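Local coordinates for protein glucokinase (Streptomyces griseus, PDB 3VGL) that probably phosphorylates D-glucose at the expense of ATP, giving glucose 6-phosphate and ADP, as a sugar kinase of the ROK family, at residues G121-I126 / I140-R145; P253-V258 / Q291-Q296. One frame throughout, in Å; residues are numbered along the deposited sequence.

Interaction 1 of 2, residues G121-I126 / I140-R145; sequences GHDDVI and IGNKLR
Asn142 and Asp123 meet side by side, their side chains pointing the same way and the amide and carboxylate planes turned 70° apart. Following Asn142 outward, CB leads to CG, which stands 3.4 Å from Asp123 OD2; CG lies anti to the carbonyl carbon (chi1 -52°), which puts the amide beside the backbone N that is itself bonded to Asp123. At the tip, ND2 donates to Asp123 OD2 over 2.8 Å; OD2 lies close to the amide plane and is met on the anti side of the carboxylate, somewhat out of the carboxylate plane. ND2 also bonds to Tyr114 OH, while OD1 lies 3.2 Å from Asp123 OD2, a pair of acceptors with no bond between them. With an alanine here, the Asp123 carboxylate and the Tyr114 hydroxyl would probably both lose this amide partner, although the backbone bond from Asn142 N to Asp123 O, 2.9 Å long, could remain. Next along, Asp124 OD1 takes the Gly141 N-H at 2.8 Å from above its carboxylate plane and rests 3.5 Å from Ile140 CG2. Within 140-145, Arg145 NE and NH2 grip Ile140 O side-on, and Lys143 N donates to the same oxygen. Across the subunit interface, Ile140 packs on Ile140 of the second subunit. Residues 140-143 form a type I' beta turn, typical of a two-residue beta hairpin, here docked onto the lead-in to strand 125-130.

Interaction 2 of 2, residues P253-V258 / Q291-Q296; sequences PSAFIV and QVLAAQ
Ala255 to Val258 pair in parallel register with Gln291 to Ala294, and five backbone hydrogen bonds join the two segments. Gln291 N starts the series on Ser254 O, Phe256 N returns to Gln291 O, Leu293 N reaches Phe256 O, Val258 N meets Leu293 O, and Ala295 N, just past the end of strand 291-294, closes on Val258 O. Alpha hydrogens add weaker contacts, as from Ile257 CA to Leu293 O at 3.3 Å.

On one face of the sheet, Ala255 CB lies 4.1 Å from Gln291 CB and 4.2 Å from Leu293 CD1. Ile257 continues this row: its CG2 branch, anti to the backbone N, comes within 3.6 Å of Ala295 CA. On the other face, Val258 CG2 touches Val292 CG1 at 4.3 Å, and the Phe256 ring comes near Val292 CG2 obliquely, 4.5 Å from CD2. Pro253 CG lies over one face of that ring, 3.5 Å above its plane and toward the rim.

Further out, a water donates to Ser254 O and accepts from Gln291 NE2, tying the extended glutamine side chain back to the residue just before strand 255-259. Ser254 OG is hydrogen-bonded to His122 ND1 and to the backbone oxygen of Asp124. Helix 267-280 packs against Val258, Val292 and Ala294 through Leu270, while Phe277 meets the Phe256 ring with planes about 65° apart; helix 227-251 also covers Phe256. Strand 255-259, helix 267-280 and strand 291-294 thus make a classic beta-alpha-beta crossover, which in this chain ends the mixed sheet of an actin-like ATPase (ASKHA) fold.

In the fold
Interactions 1 and 2 follow one another along the chain; their centres are about 12 Å apart and both reach the same mixed sheet. Its strand order is 143-144, 134-140, 125-130, 255-259, 291-294, so interaction 1 lies at the turn end of the antiparallel strands and interaction 2 joins the two parallel strands at the other edge. The seam runs between strands 125-130 and 255-259, where Ile126 O lies 2.9 Å from Ile257 N, probably a hydrogen bond. Helix 227-251 packs on residues of both contacts, and both touch the second subunit. Both lie away from the glucose, nucleotide and metal sites; the side chain of Val258 is about 10 Å from the bound nucleotide analogue.

Interaction 1 of 2, residues G121-I126 / I140-R145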
loop_
_atom_site.group_PDB
_atom_site.type_symbol
_atom_site.label_atom_id
_atom_site.label_comp_id
_atom_site.label_asym_id
_atom_site.label_seq_id
_atom_site.Cartn_x
_atom_site.Cartn_y
_atom_site.Cartn_z
ATOM N N GLY A 121 20.457 -32.616 4.865
ATOM C CA GLY A 121 21.236 -32.294 6.075
ATOM C C GLY A 121 20.580 -31.275 6.988
ATOM O O GLY A 121 21.045 -31.031 8.105
ATOM N N HIS A 122 19.502 -30.658 6.503
ATOM C CA HIS A 122 18.748 -29.687 7.292
ATOM C C HIS A 122 17.563 -30.382 7.979
ATOM O O HIS A 122 17.180 -31.485 7.573
ATOM C CB HIS A 122 18.255 -28.550 6.387
ATOM C CG HIS A 122 19.350 -27.721 5.777
ATOM N ND1 HIS A 122 19.709 -26.482 6.262
ATOM C CD2 HIS A 122 20.165 -27.957 4.719
ATOM C CE1 HIS A 122 20.699 -25.990 5.536
ATOM N NE2 HIS A 122 20.990 -26.865 4.587
ATOM N N ASP A 123 16.997 -29.756 9.018
ATOM C CA ASP A 123 15.793 -30.274 9.684
ATOM C C ASP A 123 14.566 -29.411 9.422
ATOM O O ASP A 123 13.436 -29.905 9.454
ATOM C CB ASP A 123 15.984 -30.359 11.198
ATOM C CG ASP A 123 17.162 -31.230 11.593
ATOM O OD1 ASP A 123 17.854 -30.853 12.556
ATOM O OD2 ASP A 123 17.388 -32.272 10.961
ATOM N N ASP A 124 14.803 -28.123 9.202
ATOM C CA ASP A 124 13.731 -27.137 9.025
ATOM C C ASP A 124 14.081 -26.277 7.828
ATOM O O ASP A 124 14.974 -25.440 7.899
ATOM C CB ASP A 124 13.553 -26.299 10.297
ATOM C CG ASP A 124 13.287 -27.161 11.522
ATOM O OD1 ASP A 124 12.142 -27.629 11.693
ATOM O OD2 ASP A 124 14.242 -27.402 12.309
ATOM N N VAL A 125 13.396 -26.515 6.710
ATOM C CA VAL A 125 13.629 -25.717 5.502
ATOM C C VAL A 125 12.314 -25.255 4.913
ATOM O O VAL A 125 11.286 -25.905 5.089
ATOM C CB VAL A 125 14.460 -26.447 4.395
ATOM C CG1 VAL A 125 15.846 -26.797 4.903
ATOM C CG2 VAL A 125 13.740 -27.670 3.853
ATOM N N ILE A 126 12.370 -24.135 4.205
ATOM C CA ILE A 126 11.193 -23.612 3.519
ATOM C C ILE A 126 11.508 -23.456 2.038
ATOM O O ILE A 126 12.519 -22.857 1.685
ATOM C CB ILE A 126 10.779 -22.242 4.127
ATOM C CG1 ILE A 126 10.374 -22.374 5.613
ATOM C CG2 ILE A 126 9.642 -21.597 3.322
ATOM C CD1 ILE A 126 9.111 -23.244 5.886
ATOM N N ILE A 140 9.406 -29.134 8.534
ATOM C CA ILE A 140 9.677 -28.810 9.933
ATOM C C ILE A 140 9.906 -30.112 10.673
ATOM O O ILE A 140 9.108 -31.050 10.553
ATOM C CB ILE A 140 8.531 -27.999 10.577
ATOM C CG1 ILE A 140 8.537 -26.557 10.041
ATOM C CG2 ILE A 140 8.669 -27.987 12.107
ATOM C CD1 ILE A 140 7.326 -25.743 10.436
ATOM N N GLY A 141 10.996 -30.169 11.434
ATOM C CA GLY A 141 11.357 -31.406 12.143
ATOM C C GLY A 141 11.439 -32.597 11.206
ATOM O O GLY A 141 10.909 -33.686 11.511
ATOM N N ASN A 142 12.095 -32.394 10.060
ATOM C CA ASN A 142 12.372 -33.450 9.076
ATOM C C ASN A 142 11.134 -34.067 8.405
ATOM O O ASN A 142 11.203 -35.171 7.833
ATOM C CB ASN A 142 13.276 -34.538 9.706
ATOM C CG ASN A 142 14.510 -33.953 10.332
ATOM O OD1 ASN A 142 14.551 -33.719 11.533
ATOM N ND2 ASN A 142 15.510 -33.668 9.515
ATOM N N LYS A 143 10.014 -33.344 8.449
ATOM C CA LYS A 143 8.742 -33.833 7.922
ATOM C C LYS A 143 8.045 -32.761 7.106
ATOM O O LYS A 143 8.027 -31.598 7.498
ATOM C CB LYS A 143 7.804 -34.219 9.056
ATOM C CG LYS A 143 8.220 -35.468 9.841
ATOM C CD LYS A 143 6.994 -36.226 10.299
ATOM C CE LYS A 143 6.567 -35.841 11.689
ATOM N NZ LYS A 143 5.886 -36.988 12.360
ATOM N N LEU A 144 7.450 -33.174 5.991
ATOM C CA LEU A 144 6.586 -32.283 5.208
ATOM C C LEU A 144 5.326 -31.946 6.004
ATOM O O LEU A 144 4.681 -32.836 6.579
ATOM C CB LEU A 144 6.241 -32.968 3.875
ATOM C CG LEU A 144 5.441 -32.172 2.845
ATOM C CD1 LEU A 144 6.190 -30.918 2.362
ATOM C CD2 LEU A 144 5.079 -33.090 1.662
ATOM N N ARG A 145 4.984 -30.652 6.065
ATOM C CA ARG A 145 3.821 -30.216 6.824
ATOM C C ARG A 145 2.737 -29.644 5.920
ATOM O O ARG A 145 2.901 -28.576 5.326
ATOM C CB ARG A 145 4.207 -29.173 7.876
ATOM C CG ARG A 145 5.362 -29.580 8.783
ATOM C CD ARG A 145 5.005 -30.771 9.668
ATOM N NE ARG A 145 6.161 -31.171 10.459
ATOM C CZ ARG A 145 6.106 -32.001 11.499
ATOM N NH1 ARG A 145 4.948 -32.500 11.905
ATOM N NH2 ARG A 145 7.218 -32.313 12.150
#

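Interaction 2 of 2, residues P253-V258 / Q291-Q296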
loop_
_atom_site.group_PDB
_atom_site.type_symbol
_atom_site.label_atom_id
_atom_site.label_comp_id
_atom_site.label_asym_id
_atom_site.label_seq_id
_atom_site.Cartn_x
_atom_site.Cartn_y
_atom_site.Cartn_z
ATOM N N PRO A 253 13.728 -20.796 9.317
ATOM C CA PRO A 253 14.368 -22.060 8.899
ATOM C C PRO A 253 15.884 -21.885 8.786
ATOM O O PRO A 253 16.380 -20.759 8.822
ATOM C CB PRO A 253 13.770 -22.292 7.518
ATOM C CG PRO A 253 13.678 -20.887 6.972
ATOM C CD PRO A 253 13.198 -20.048 8.150
ATOM N N SER A 254 16.616 -22.987 8.617
ATOM C CA SER A 254 18.044 -22.878 8.354
ATOM C C SER A 254 18.301 -22.475 6.896
ATOM O O SER A 254 19.331 -21.863 6.590
ATOM C CB SER A 254 18.745 -24.198 8.672
ATOM O OG SER A 254 18.148 -25.262 7.959
ATOM N N ALA A 255 17.368 -22.822 6.012
ATOM C CA ALA A 255 17.508 -22.495 4.604
ATOM C C ALA A 255 16.176 -22.250 3.921
ATOM O O ALA A 255 15.166 -22.909 4.235
ATOM C CB ALA A 255 18.259 -23.623 3.878
ATOM N N PHE A 256 16.220 -21.312 2.980
ATOM C CA PHE A 256 15.205 -21.140 1.940
ATOM C C PHE A 256 15.712 -21.733 0.648
ATOM O O PHE A 256 16.886 -21.557 0.301
ATOM C CB PHE A 256 14.895 -19.658 1.725
ATOM C CG PHE A 256 14.231 -19.032 2.903
ATOM C CD1 PHE A 256 12.906 -19.330 3.174
ATOM C CD2 PHE A 256 14.947 -18.218 3.791
ATOM C CE1 PHE A 256 12.272 -18.802 4.302
ATOM C CE2 PHE A 256 14.292 -17.654 4.928
ATOM C CZ PHE A 256 12.966 -17.965 5.168
ATOM N N ILE A 257 14.826 -22.447 -0.039
ATOM C CA ILE A 257 15.180 -23.099 -1.311
ATOM C C ILE A 257 14.218 -22.569 -2.350
ATOM O O ILE A 257 12.997 -22.681 -2.185
ATOM C CB ILE A 257 15.114 -24.630 -1.209
ATOM C CG1 ILE A 257 15.998 -25.122 -0.054
ATOM C CG2 ILE A 257 15.536 -25.266 -2.533
ATOM C CD1 ILE A 257 15.810 -26.589 0.304
ATOM N N VAL A 258 14.772 -21.970 -3.398
ATOM C CA VAL A 258 13.968 -21.347 -4.456
ATOM C C VAL A 258 13.940 -22.265 -5.660
ATOM O O VAL A 258 14.997 -22.573 -6.236
ATOM C CB VAL A 258 14.552 -19.967 -4.848
ATOM C CG1 VAL A 258 13.664 -19.310 -5.904
ATOM C CG2 VAL A 258 14.610 -19.051 -3.620
ATOM N N GLN A 291 20.281 -19.506 4.962
ATOM C CA GLN A 291 20.803 -19.623 3.610
ATOM C C GLN A 291 19.651 -19.426 2.633
ATOM O O GLN A 291 18.480 -19.703 2.958
ATOM C CB GLN A 291 21.409 -21.002 3.376
ATOM C CG GLN A 291 22.613 -21.255 4.283
ATOM C CD GLN A 291 23.124 -22.656 4.126
ATOM O OE1 GLN A 291 23.570 -23.032 3.060
ATOM N NE2 GLN A 291 23.058 -23.439 5.198
ATOM N N VAL A 292 20.000 -18.927 1.455
ATOM C CA VAL A 292 19.048 -18.814 0.345
ATOM C C VAL A 292 19.684 -19.559 -0.814
ATOM O O VAL A 292 20.728 -19.146 -1.328
ATOM C CB VAL A 292 18.759 -17.343 -0.050
ATOM C CG1 VAL A 292 17.743 -17.312 -1.205
ATOM C CG2 VAL A 292 18.175 -16.563 1.134
ATOM N N LEU A 293 19.048 -20.654 -1.211
ATOM C CA LEU A 293 19.661 -21.611 -2.150
ATOM C C LEU A 293 18.782 -21.890 -3.341
ATOM O O LEU A 293 17.561 -21.957 -3.218
ATOM C CB LEU A 293 19.950 -22.945 -1.450
ATOM C CG LEU A 293 20.797 -22.858 -0.175
ATOM C CD1 LEU A 293 20.808 -24.203 0.532
ATOM C CD2 LEU A 293 22.206 -22.394 -0.506
ATOM N N ALA A 294 19.397 -22.077 -4.507
ATOM C CA ALA A 294 18.654 -22.591 -5.650
ATOM C C ALA A 294 18.297 -24.051 -5.407
ATOM O O ALA A 294 19.100 -24.809 -4.840
ATOM C CB ALA A 294 19.500 -22.484 -6.914
ATOM N N ALA A 295 17.102 -24.445 -5.838
ATOM C CA ALA A 295 16.754 -25.855 -5.919
ATOM C C ALA A 295 17.816 -26.570 -6.751
ATOM O O ALA A 295 18.082 -26.200 -7.897
ATOM C CB ALA A 295 15.361 -26.024 -6.559
ATOM N N GLN A 296 18.456 -27.556 -6.142
ATOM C CA GLN A 296 19.470 -28.338 -6.854
ATOM C C GLN A 296 18.905 -29.082 -8.060
ATOM O O GLN A 296 19.605 -29.291 -9.072
ATOM C CB GLN A 296 20.133 -29.309 -5.889
ATOM C CG GLN A 296 21.176 -28.641 -5.014
ATOM C CD GLN A 296 21.933 -29.647 -4.174
ATOM O OE1 GLN A 296 21.936 -30.840 -4.471
ATOM N NE2 GLN A 296 22.548 -29.173 -3.106
HETATM O O HOH W 1 21.684 -22.426 7.677
#